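Local coordinates for adenosylmethionine-8-amino-7-oxononanoate aminotransferase (Methanocaldococcus jannaschii, PDB 6ZHK), which probably catalyses the pyridoxal-phosphate-dependent transfer of the amino group of S-adenosylmethionine to 7-keto-8-aminopelargonate, a step in biotin synthesis, at residues Gly242-Asp248 against Arg389-Val395; Val151-His156 against Ile232-Met238; Glu14-Glu19 against Tyr31-Asn36. All blocks are in the same frame, centred on the assembly; numbering follows the deposited sequence.

Interactions 1 and 2 adjoin, their centres 12 Å apart. Ile244 O lies 2.8 Å from Met238 N in the small antiparallel pair of strands 237-238 and 244-245, a probable hydrogen bond, and separately the Arg391 side chain reaches Gly236 O through NE. Interaction 2 stands closest to the predicted cofactor and substrate site, holding Tyr155 and placing the His156 side chain about 3 Å from that of Asp268; in interaction 1 the Met394 side chain is about 7 Å from that of Lys301, which carries no cofactor here. Interaction 3 is a separate N-terminal contact at the subunit interface, its nearest atoms about 18 Å from interaction 2 and about 20 Å from interaction 1.

Interaction 1: Gly242-Asp248 against Arg389-Val395; sequences GMIPYPD and RGRGFMV
Arg389 passes the CD corner of Pro245, a bend at chi2 (-72°) turning its chain toward Gly242. CB borders the proline ring; CG is 3.8 Å from Pro245 CD and touches Met243 O, a buried oxygen with no partner in the model; CD passes Met243 O and Gly242 O at the limit of contact. At the tip, NE (2.9 Å) and NH2 (3.0 Å) both bond Gly242 O in the guanidinium plane, while Ile244 CG1 covers one face. NH1 forms salt bridges with Asp387 and Glu398. With an alanine here, Gly242 O would lose both donors, and those carboxylates would probably be left without their common cation. Arg389 belongs to the tip of a beta hairpin, strands 385-391 and 394-399, closed by a type II' turn from Arg391 to Met394; in the neighbouring strand pair 237-238 and 244-245, Met243 and Ile244 both face Met238, a G1 beta bulge. Met243 SD lies 3.8 Å from Met394 CB, the side chains crossing at about a right angle. Arg391 runs extended past Pro245 CB, NE taken by Gly236; NH2 forms a salt bridge with Asp248 OD1 (3.0 Å), the planes nearly coplanar, and a weak bond to Tyr246 O.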
loop_
_atom_site.group_PDB
_atom_site.type_symbol
_atom_site.label_atom_id
_atom_site.label_comp_id
_atom_site.label_asym_id
_atom_site.label_seq_id
_atom_site.Cartn_x
_atom_site.Cartn_y
_atom_site.Cartn_z
ATOM N N GLY A 242 11.381 19.563 -3.598
ATOM C CA GLY A 242 11.751 20.625 -2.676
ATOM C C GLY A 242 10.710 21.739 -2.598
ATOM O O GLY A 242 11.068 22.934 -2.535
ATOM N N MET A 243 9.424 21.347 -2.674
ATOM C CA MET A 243 8.286 22.231 -2.601
ATOM C C MET A 243 8.401 23.315 -3.655
ATOM O O MET A 243 8.211 24.480 -3.341
ATOM C CB MET A 243 8.113 22.852 -1.191
ATOM C CG MET A 243 7.933 21.769 -0.124
ATOM S SD MET A 243 6.352 20.898 -0.394
ATOM C CE MET A 243 6.765 19.317 0.376
ATOM N N ILE A 244 8.635 22.922 -4.915
ATOM C CA ILE A 244 8.671 23.941 -5.950
ATOM C C ILE A 244 7.297 24.058 -6.607
ATOM O O ILE A 244 6.781 23.098 -7.150
ATOM C CB ILE A 244 9.733 23.568 -6.996
ATOM C CG1 ILE A 244 11.047 23.121 -6.335
ATOM C CG2 ILE A 244 9.915 24.743 -7.945
ATOM C CD1 ILE A 244 12.046 22.499 -7.300
ATOM N N PRO A 245 6.662 25.247 -6.621
ATOM C CA PRO A 245 5.361 25.387 -7.254
ATOM C C PRO A 245 5.550 25.204 -8.761
ATOM O O PRO A 245 6.575 25.588 -9.339
ATOM C CB PRO A 245 4.906 26.841 -6.980
ATOM C CG PRO A 245 6.174 27.546 -6.529
ATOM C CD PRO A 245 7.169 26.501 -6.047
ATOM N N TYR A 246 4.511 24.669 -9.401
ATOM C CA TYR A 246 4.354 24.821 -10.836
ATOM C C TYR A 246 3.910 26.264 -11.048
ATOM O O TYR A 246 3.097 26.750 -10.264
ATOM C CB TYR A 246 3.153 23.993 -11.272
ATOM C CG TYR A 246 3.401 22.509 -11.360
ATOM C CD1 TYR A 246 3.660 21.777 -10.219
ATOM C CD2 TYR A 246 3.338 21.840 -12.562
ATOM C CE1 TYR A 246 3.881 20.418 -10.274
ATOM C CE2 TYR A 246 3.521 20.464 -12.629
ATOM C CZ TYR A 246 3.841 19.766 -11.480
ATOM O OH TYR A 246 4.077 18.417 -11.474
ATOM N N PRO A 247 4.368 26.982 -12.093
ATOM C CA PRO A 247 3.857 28.339 -12.337
ATOM C C PRO A 247 2.344 28.345 -12.517
ATOM O O PRO A 247 1.772 27.378 -13.012
ATOM C CB PRO A 247 4.520 28.720 -13.672
ATOM C CG PRO A 247 5.754 27.872 -13.749
ATOM C CD PRO A 247 5.369 26.565 -13.076
ATOM N N ASP A 248 1.694 29.472 -12.204
ATOM C CA ASP A 248 0.267 29.627 -12.460
ATOM C C ASP A 248 0.039 29.429 -13.957
ATOM O O ASP A 248 0.882 29.832 -14.765
ATOM C CB ASP A 248 -0.303 30.959 -11.921
ATOM C CG ASP A 248 -0.486 30.977 -10.406
ATOM O OD1 ASP A 248 -0.444 29.869 -9.787
ATOM O OD2 ASP A 248 -0.696 32.078 -9.844
ATOM N N ARG A 389 10.009 29.535 -1.254
ATOM C CA ARG A 389 8.977 29.317 -2.259
ATOM C C ARG A 389 7.980 28.289 -1.758
ATOM O O ARG A 389 8.287 27.540 -0.837
ATOM C CB ARG A 389 9.600 28.860 -3.584
ATOM C CG ARG A 389 9.987 27.387 -3.650
ATOM C CD ARG A 389 11.180 27.052 -2.823
ATOM N NE ARG A 389 11.775 25.731 -3.078
ATOM C CZ ARG A 389 12.956 25.505 -3.674
ATOM N NH1 ARG A 389 13.697 26.507 -4.124
ATOM N NH2 ARG A 389 13.454 24.287 -3.683
ATOM N N GLY A 390 6.796 28.261 -2.382
ATOM C CA GLY A 390 5.826 27.234 -2.051
ATOM C C GLY A 390 4.415 27.691 -2.378
ATOM O O GLY A 390 4.238 28.748 -2.989
ATOM N N ARG A 391 3.421 26.947 -1.894
ATOM C CA ARG A 391 2.028 27.352 -2.001
ATOM C C ARG A 391 1.329 27.032 -0.683
ATOM O O ARG A 391 1.461 25.919 -0.169
ATOM C CB ARG A 391 1.273 26.530 -3.052
ATOM C CG ARG A 391 1.720 26.697 -4.492
ATOM C CD ARG A 391 0.667 25.987 -5.377
ATOM N NE ARG A 391 0.961 26.200 -6.785
ATOM C CZ ARG A 391 0.594 27.298 -7.434
ATOM N NH1 ARG A 391 -0.146 28.211 -6.824
ATOM N NH2 ARG A 391 0.877 27.408 -8.724
ATOM N N GLY A 392 0.653 28.022 -0.108
ATOM C CA GLY A 392 -0.064 27.847 1.165
ATOM C C GLY A 392 0.862 27.361 2.289
ATOM O O GLY A 392 1.904 27.978 2.560
ATOM N N PHE A 393 0.522 26.193 2.867
ATOM C CA PHE A 393 1.316 25.585 3.928
ATOM C C PHE A 393 2.309 24.541 3.387
ATOM O O PHE A 393 2.603 23.572 4.088
ATOM C CB PHE A 393 0.361 24.894 4.927
ATOM C CG PHE A 393 -0.379 25.756 5.909
ATOM C CD1 PHE A 393 0.276 26.798 6.563
ATOM C CD2 PHE A 393 -1.750 25.556 6.128
ATOM C CE1 PHE A 393 -0.402 27.602 7.481
ATOM C CE2 PHE A 393 -2.419 26.348 7.053
ATOM C CZ PHE A 393 -1.745 27.356 7.725
ATOM N N MET A 394 2.744 24.657 2.115
ATOM C CA MET A 394 3.790 23.775 1.638
ATOM C C MET A 394 4.906 24.682 1.129
ATOM O O MET A 394 4.796 25.310 0.072
ATOM C CB MET A 394 3.272 22.935 0.459
ATOM C CG MET A 394 2.073 22.111 0.847
ATOM S SD MET A 394 1.426 21.084 -0.515
ATOM C CE MET A 394 2.424 19.624 -0.230
ATOM N N VAL A 395 5.995 24.747 1.885
ATOM C CA VAL A 395 7.019 25.758 1.672
ATOM C C VAL A 395 8.371 25.078 1.678
ATOM O O VAL A 395 8.617 24.161 2.467
ATOM C CB VAL A 395 6.909 26.884 2.734
ATOM C CG1 VAL A 395 8.178 27.740 2.831
ATOM C CG2 VAL A 395 5.714 27.764 2.455
HETATM O O HOH W 1 -1.180 31.280 -6.784
#

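Interaction 2: Val151-His156 against Ile232-Met238; sequences VKEGYH and ILEGGIM
His156 and Glu234 meet because each holds CG anti to its own carbonyl carbon (chi1 -68° and -72°), which brings the ends of both side chains toward the other segment. Glu234 then runs on extended, passing CG within 3.7 Å of His156 CE1 and carrying its carboxylate to the backbone of Tyr155. The imidazole is covered on one face by Ile232, whose CD1 lies 3.8 Å from the ring centroid and 6° off the ring normal, a CH-pi contact; the carbonyl carbon of Leu233 lies at the ring's edge. ND1 of the ring is hydrogen-bonded to Asp268 OD2. Strands 147-151 and 228-234 are parallel neighbours in the seven-stranded mixed sheet of the fold-type I aminotransferase large domain, and the contact joins their C-terminal ends. Asp268, at the end of the next strand, is a predicted pyridoxal phosphate ligand, so His156 is probably a second-shell residue that positions it. The buried Glu234 carboxylate is fixed by several partners: Tyr155 N approaches OE2 (3.1 Å) from above the carboxylate plane, water 2 donates to the same oxygen (2.7 Å) and to Glu153 O, and OE1 accepts from Gly239 N. The bond from Tyr155 N probably helps to fix the backbone of Tyr155, a predicted substrate residue whose OH bonds Asp158 and whose side chain packs on His337 of the second subunit. Against the type II turn from Val151 to Gly154, Met238 is bent at its last torsion and tucks CE against the peptides, 3.5 Å from Gly154 N and 3.8 Å from Glu153 CB. Val151 spreads its two methyls, CG2 touching Met238 CE and CG1 crossing Leu233 at about a right angle, 3.8 Å from CD2.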
loop_
_atom_site.group_PDB
_atom_site.type_symbol
_atom_site.label_atom_id
_atom_site.label_comp_id
_atom_site.label_asym_id
_atom_site.label_seq_id
_atom_site.Cartn_x
_atom_site.Cartn_y
_atom_site.Cartn_z
ATOM N N VAL A 151 7.280 14.732 -15.714
ATOM C CA VAL A 151 8.338 15.739 -15.587
ATOM C C VAL A 151 9.513 15.212 -14.803
ATOM O O VAL A 151 9.374 14.380 -13.916
ATOM C CB VAL A 151 7.837 17.069 -14.984
ATOM C CG1 VAL A 151 6.916 17.783 -15.960
ATOM C CG2 VAL A 151 7.194 16.914 -13.606
ATOM N N LYS A 152 10.701 15.711 -15.174
ATOM C CA LYS A 152 11.894 15.430 -14.392
ATOM C C LYS A 152 11.699 15.992 -12.978
ATOM O O LYS A 152 11.099 17.071 -12.813
ATOM C CB LYS A 152 13.093 16.083 -15.061
ATOM C CG LYS A 152 13.551 15.427 -16.373
ATOM C CD LYS A 152 14.537 16.327 -17.120
ATOM C CE LYS A 152 14.504 16.090 -18.618
ATOM N NZ LYS A 152 15.776 16.477 -19.278
ATOM N N GLU A 153 12.187 15.224 -12.001
ATOM C CA GLU A 153 12.152 15.585 -10.588
ATOM C C GLU A 153 10.756 15.397 -10.007
ATOM O O GLU A 153 10.577 15.649 -8.814
ATOM C CB GLU A 153 12.558 17.052 -10.320
ATOM C CG GLU A 153 14.028 17.414 -10.570
ATOM C CD GLU A 153 14.370 18.915 -10.518
ATOM O OE1 GLU A 153 13.534 19.744 -10.034
ATOM O OE2 GLU A 153 15.467 19.283 -10.997
ATOM N N GLY A 154 9.751 14.991 -10.789
ATOM C CA GLY A 154 8.453 14.704 -10.185
ATOM C C GLY A 154 8.525 13.431 -9.324
ATOM O O GLY A 154 9.419 12.610 -9.509
ATOM N N TYR A 155 7.560 13.244 -8.421
ATOM C CA TYR A 155 7.641 12.126 -7.493
ATOM C C TYR A 155 6.205 11.652 -7.250
ATOM O O TYR A 155 5.337 12.474 -6.993
ATOM C CB TYR A 155 8.266 12.586 -6.163
ATOM C CG TYR A 155 8.270 11.467 -5.145
ATOM C CD1 TYR A 155 9.271 10.509 -5.150
ATOM C CD2 TYR A 155 7.271 11.382 -4.176
ATOM C CE1 TYR A 155 9.249 9.425 -4.282
ATOM C CE2 TYR A 155 7.267 10.345 -3.250
ATOM C CZ TYR A 155 8.254 9.373 -3.325
ATOM O OH TYR A 155 8.224 8.358 -2.413
ATOM N N HIS A 156 5.997 10.315 -7.320
ATOM C CA HIS A 156 4.685 9.692 -7.223
ATOM C C HIS A 156 4.717 8.481 -6.299
ATOM O O HIS A 156 3.674 7.848 -6.109
ATOM C CB HIS A 156 4.190 9.343 -8.642
ATOM C CG HIS A 156 3.909 10.615 -9.399
ATOM N ND1 HIS A 156 2.939 11.501 -9.015
ATOM C CD2 HIS A 156 4.506 11.164 -10.453
ATOM C CE1 HIS A 156 2.963 12.576 -9.785
ATOM N NE2 HIS A 156 3.862 12.361 -10.715
ATOM N N ILE A 232 0.988 12.656 -16.277
ATOM C CA ILE A 232 0.769 12.678 -14.836
ATOM C C ILE A 232 1.665 13.763 -14.258
ATOM O O ILE A 232 2.831 13.898 -14.699
ATOM C CB ILE A 232 0.989 11.302 -14.183
ATOM C CG1 ILE A 232 0.768 11.437 -12.659
ATOM C CG2 ILE A 232 2.378 10.803 -14.494
ATOM C CD1 ILE A 232 0.830 10.086 -11.901
ATOM N N LEU A 233 1.078 14.587 -13.373
ATOM C CA LEU A 233 1.772 15.673 -12.685
ATOM C C LEU A 233 1.300 15.687 -11.247
ATOM O O LEU A 233 0.179 15.240 -10.960
ATOM C CB LEU A 233 1.336 17.031 -13.329
ATOM C CG LEU A 233 1.787 17.219 -14.783
ATOM C CD1 LEU A 233 1.303 18.573 -15.335
ATOM C CD2 LEU A 233 3.293 17.153 -14.840
ATOM N N GLU A 234 2.090 16.318 -10.368
ATOM C CA GLU A 234 1.643 16.619 -8.998
ATOM C C GLU A 234 0.675 17.817 -8.980
ATOM O O GLU A 234 0.629 18.587 -9.927
ATOM C CB GLU A 234 2.889 16.913 -8.149
ATOM C CG GLU A 234 3.713 15.637 -7.866
ATOM C CD GLU A 234 5.063 15.892 -7.203
ATOM O OE1 GLU A 234 5.054 16.179 -6.017
ATOM O OE2 GLU A 234 6.102 15.939 -7.919
ATOM N N GLY A 235 -0.030 18.039 -7.857
ATOM C CA GLY A 235 -1.112 19.027 -7.776
ATOM C C GLY A 235 -0.592 20.447 -7.498
ATOM O O GLY A 235 -0.942 21.090 -6.512
ATOM N N GLY A 236 0.252 20.956 -8.396
ATOM C CA GLY A 236 0.494 22.394 -8.376
ATOM C C GLY A 236 1.784 22.713 -7.655
ATOM O O GLY A 236 2.246 23.872 -7.679
ATOM N N ILE A 237 2.357 21.680 -7.009
ATOM C CA ILE A 237 3.658 21.860 -6.420
ATOM C C ILE A 237 4.379 20.515 -6.397
ATOM O O ILE A 237 3.733 19.499 -6.342
ATOM C CB ILE A 237 3.495 22.459 -5.017
ATOM C CG1 ILE A 237 4.836 22.686 -4.283
ATOM C CG2 ILE A 237 2.528 21.617 -4.229
ATOM C CD1 ILE A 237 4.645 23.637 -3.112
ATOM N N MET A 238 5.678 20.554 -6.666
ATOM C CA MET A 238 6.512 19.362 -6.631
ATOM C C MET A 238 7.081 19.210 -5.215
ATOM O O MET A 238 7.968 19.963 -4.793
ATOM C CB MET A 238 7.625 19.470 -7.679
ATOM C CG MET A 238 7.091 19.860 -9.107
ATOM S SD MET A 238 8.478 20.102 -10.263
ATOM C CE MET A 238 8.949 18.386 -10.452
HETATM O O HOH W 2 8.452 16.400 -6.763
#

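Interaction 3: Glu14-Glu19 against Tyr31-Asn36; sequences EKWDKE and YRESKN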
loop_
_atom_site.group_PDB
_atom_site.type_symbol
_atom_site.label_atom_id
_atom_site.label_comp_id
_atom_site.label_asym_id
_atom_site.label_seq_id
_atom_site.Cartn_x
_atom_site.Cartn_y
_atom_site.Cartn_z
ATOM N N GLU A 14 15.734 2.268 22.428
ATOM C CA GLU A 14 16.683 2.854 21.478
ATOM C C GLU A 14 17.488 1.749 20.805
ATOM O O GLU A 14 17.670 1.750 19.575
ATOM C CB GLU A 14 17.625 3.853 22.177
ATOM C CG GLU A 14 16.965 5.201 22.346
ATOM C CD GLU A 14 17.454 6.011 23.534
ATOM O OE1 GLU A 14 18.695 6.030 23.745
ATOM O OE2 GLU A 14 16.600 6.618 24.244
ATOM N N LYS A 15 17.916 0.765 21.609
ATOM C CA LYS A 15 18.739 -0.301 21.084
ATOM C C LYS A 15 17.938 -1.145 20.103
ATOM O O LYS A 15 18.447 -1.501 19.044
ATOM C CB LYS A 15 19.320 -1.178 22.194
ATOM C CG LYS A 15 20.251 -2.273 21.693
ATOM C CD LYS A 15 19.843 -3.723 22.004
ATOM C CE LYS A 15 20.781 -4.436 22.963
ATOM N NZ LYS A 15 22.201 -4.218 22.581
ATOM N N TRP A 16 16.706 -1.504 20.471
ATOM C CA TRP A 16 15.868 -2.374 19.650
ATOM C C TRP A 16 15.521 -1.651 18.352
ATOM O O TRP A 16 15.516 -2.247 17.274
ATOM C CB TRP A 16 14.588 -2.757 20.420
ATOM C CG TRP A 16 14.803 -3.728 21.552
ATOM C CD1 TRP A 16 15.931 -4.460 21.841
ATOM C CD2 TRP A 16 13.819 -4.136 22.511
ATOM N NE1 TRP A 16 15.731 -5.251 22.931
ATOM C CE2 TRP A 16 14.440 -5.092 23.350
ATOM C CE3 TRP A 16 12.488 -3.780 22.745
ATOM C CZ2 TRP A 16 13.755 -5.685 24.397
ATOM C CZ3 TRP A 16 11.805 -4.380 23.784
ATOM C CH2 TRP A 16 12.434 -5.325 24.590
ATOM N N ASP A 17 15.278 -0.361 18.453
ATOM C CA ASP A 17 14.994 0.444 17.282
ATOM C C ASP A 17 16.125 0.291 16.257
ATOM O O ASP A 17 15.899 0.043 15.068
ATOM C CB ASP A 17 14.786 1.891 17.708
ATOM C CG ASP A 17 14.296 2.814 16.617
ATOM O OD1 ASP A 17 13.469 2.329 15.723
ATOM O OD2 ASP A 17 14.745 4.001 16.629
ATOM N N LYS A 18 17.370 0.442 16.720
ATOM C CA LYS A 18 18.525 0.410 15.841
ATOM C C LYS A 18 18.805 -1.024 15.423
ATOM O O LYS A 18 19.407 -1.256 14.394
ATOM C CB LYS A 18 19.724 1.033 16.588
ATOM C CG LYS A 18 19.647 2.554 16.741
ATOM C CD LYS A 18 20.617 3.112 17.831
ATOM C CE LYS A 18 20.490 4.621 17.914
ATOM N NZ LYS A 18 21.578 5.265 18.716
ATOM N N GLU A 19 18.513 -1.997 16.283
ATOM C CA GLU A 19 18.869 -3.380 15.999
ATOM C C GLU A 19 17.913 -4.020 14.983
ATOM O O GLU A 19 18.350 -4.848 14.174
ATOM C CB GLU A 19 18.890 -4.217 17.282
ATOM C CG GLU A 19 19.161 -5.701 17.123
ATOM C CD GLU A 19 20.409 -6.045 16.331
ATOM O OE1 GLU A 19 21.425 -5.357 16.555
ATOM O OE2 GLU A 19 20.354 -6.958 15.456
ATOM N N TYR A 31 21.948 6.525 11.347
ATOM C CA TYR A 31 20.871 6.492 12.314
ATOM C C TYR A 31 21.345 5.747 13.570
ATOM O O TYR A 31 21.050 6.133 14.695
ATOM C CB TYR A 31 19.662 5.822 11.616
ATOM C CG TYR A 31 18.395 5.836 12.438
ATOM C CD1 TYR A 31 17.533 6.918 12.389
ATOM C CD2 TYR A 31 18.049 4.752 13.244
ATOM C CE1 TYR A 31 16.353 6.941 13.121
ATOM C CE2 TYR A 31 16.910 4.797 14.042
ATOM C CZ TYR A 31 16.043 5.881 13.952
ATOM O OH TYR A 31 14.919 5.933 14.743
ATOM N N ARG A 32 22.093 4.663 13.378
ATOM C CA ARG A 32 22.544 3.890 14.519
ATOM C C ARG A 32 23.563 4.646 15.375
ATOM O O ARG A 32 23.738 4.285 16.537
ATOM C CB ARG A 32 23.202 2.590 14.086
ATOM C CG ARG A 32 22.173 1.548 13.690
ATOM C CD ARG A 32 22.953 0.649 12.758
ATOM N NE ARG A 32 22.273 -0.604 13.008
ATOM C CZ ARG A 32 22.665 -1.789 12.577
ATOM N NH1 ARG A 32 23.811 -1.920 11.917
ATOM N NH2 ARG A 32 21.911 -2.828 12.863
ATOM N N GLU A 33 24.188 5.687 14.815
ATOM C CA GLU A 33 25.169 6.453 15.576
ATOM C C GLU A 33 24.499 7.580 16.345
ATOM O O GLU A 33 25.095 8.094 17.278
ATOM C CB GLU A 33 26.253 7.034 14.683
ATOM C CG GLU A 33 27.286 5.993 14.330
ATOM C CD GLU A 33 28.115 6.341 13.107
ATOM O OE1 GLU A 33 27.848 7.402 12.442
ATOM O OE2 GLU A 33 29.025 5.548 12.806
ATOM N N SER A 34 23.299 8.007 15.929
ATOM C CA SER A 34 22.763 9.230 16.502
ATOM C C SER A 34 21.726 8.960 17.597
ATOM O O SER A 34 21.291 7.817 17.829
ATOM C CB SER A 34 22.262 10.183 15.432
ATOM O OG SER A 34 21.401 9.492 14.527
ATOM N N LYS A 35 21.346 10.052 18.284
ATOM C CA LYS A 35 20.239 10.034 19.227
ATOM C C LYS A 35 19.003 10.476 18.453
ATOM O O LYS A 35 18.949 11.602 17.985
ATOM C CB LYS A 35 20.496 10.968 20.428
ATOM C CG LYS A 35 19.357 11.017 21.459
ATOM C CD LYS A 35 18.908 9.623 22.017
ATOM C CE LYS A 35 17.654 9.625 22.881
ATOM N NZ LYS A 35 16.368 9.509 22.126
ATOM N N ASN A 36 18.032 9.563 18.297
ATOM C CA ASN A 36 16.916 9.789 17.390
ATOM C C ASN A 36 15.642 9.995 18.189
ATOM O O ASN A 36 15.481 9.453 19.267
ATOM C CB ASN A 36 16.722 8.597 16.425
ATOM C CG ASN A 36 18.025 8.246 15.730
ATOM O OD1 ASN A 36 18.598 9.110 15.087
ATOM N ND2 ASN A 36 18.555 7.050 15.928
HETATM O O HOH W 3 17.042 5.149 17.892
#
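Lys18 and Arg32 bring the two backbones nearest, CA to CA 5.5 Å, and the segments run in opposite senses, diverging to 8.1 Å between the CA atoms of Glu14 and Asn36. At the close end the two long side chains slide past each other to carbonyls of the opposite segment. Lys18, extended beyond CG, lays its methylenes along Arg32 and ends with NZ on Ser34 O (2.7 Å) and, weakly, on Arg32 O. In return Arg32 NE bonds Lys18 O at 3.2 Å, the oxygen lying in the guanidinium plane, with a weak second bond from NH2. With CG anti to the backbone N (chi1 -174°), the Tyr31 ring is directed at helix 10-20, where its OH donates to the syn lone pair of Asp17 OD2 (2.7 Å), ring and carboxylate planes 80° apart. Asn36 ND2 lies over the centre of the Tyr31 ring while bonding Tyr31 O at 2.9 Å, and water 3 links ND2 to Asp17 OD2. At the wide end Glu14 OE2 and Lys35 NZ form a 3.6 Å salt bridge, with Tyr51 OH also on OE2. The contact pairs helix 10-20 with helix 28-33 and the turn after it; His23 meets both Asp17 and the Tyr31 ring, Ile38 of strand 38-43 packs on the same two residues, and Ile99, Cys93 and Tyr320 of the second subunit close over Asp17, Tyr31 and Arg32.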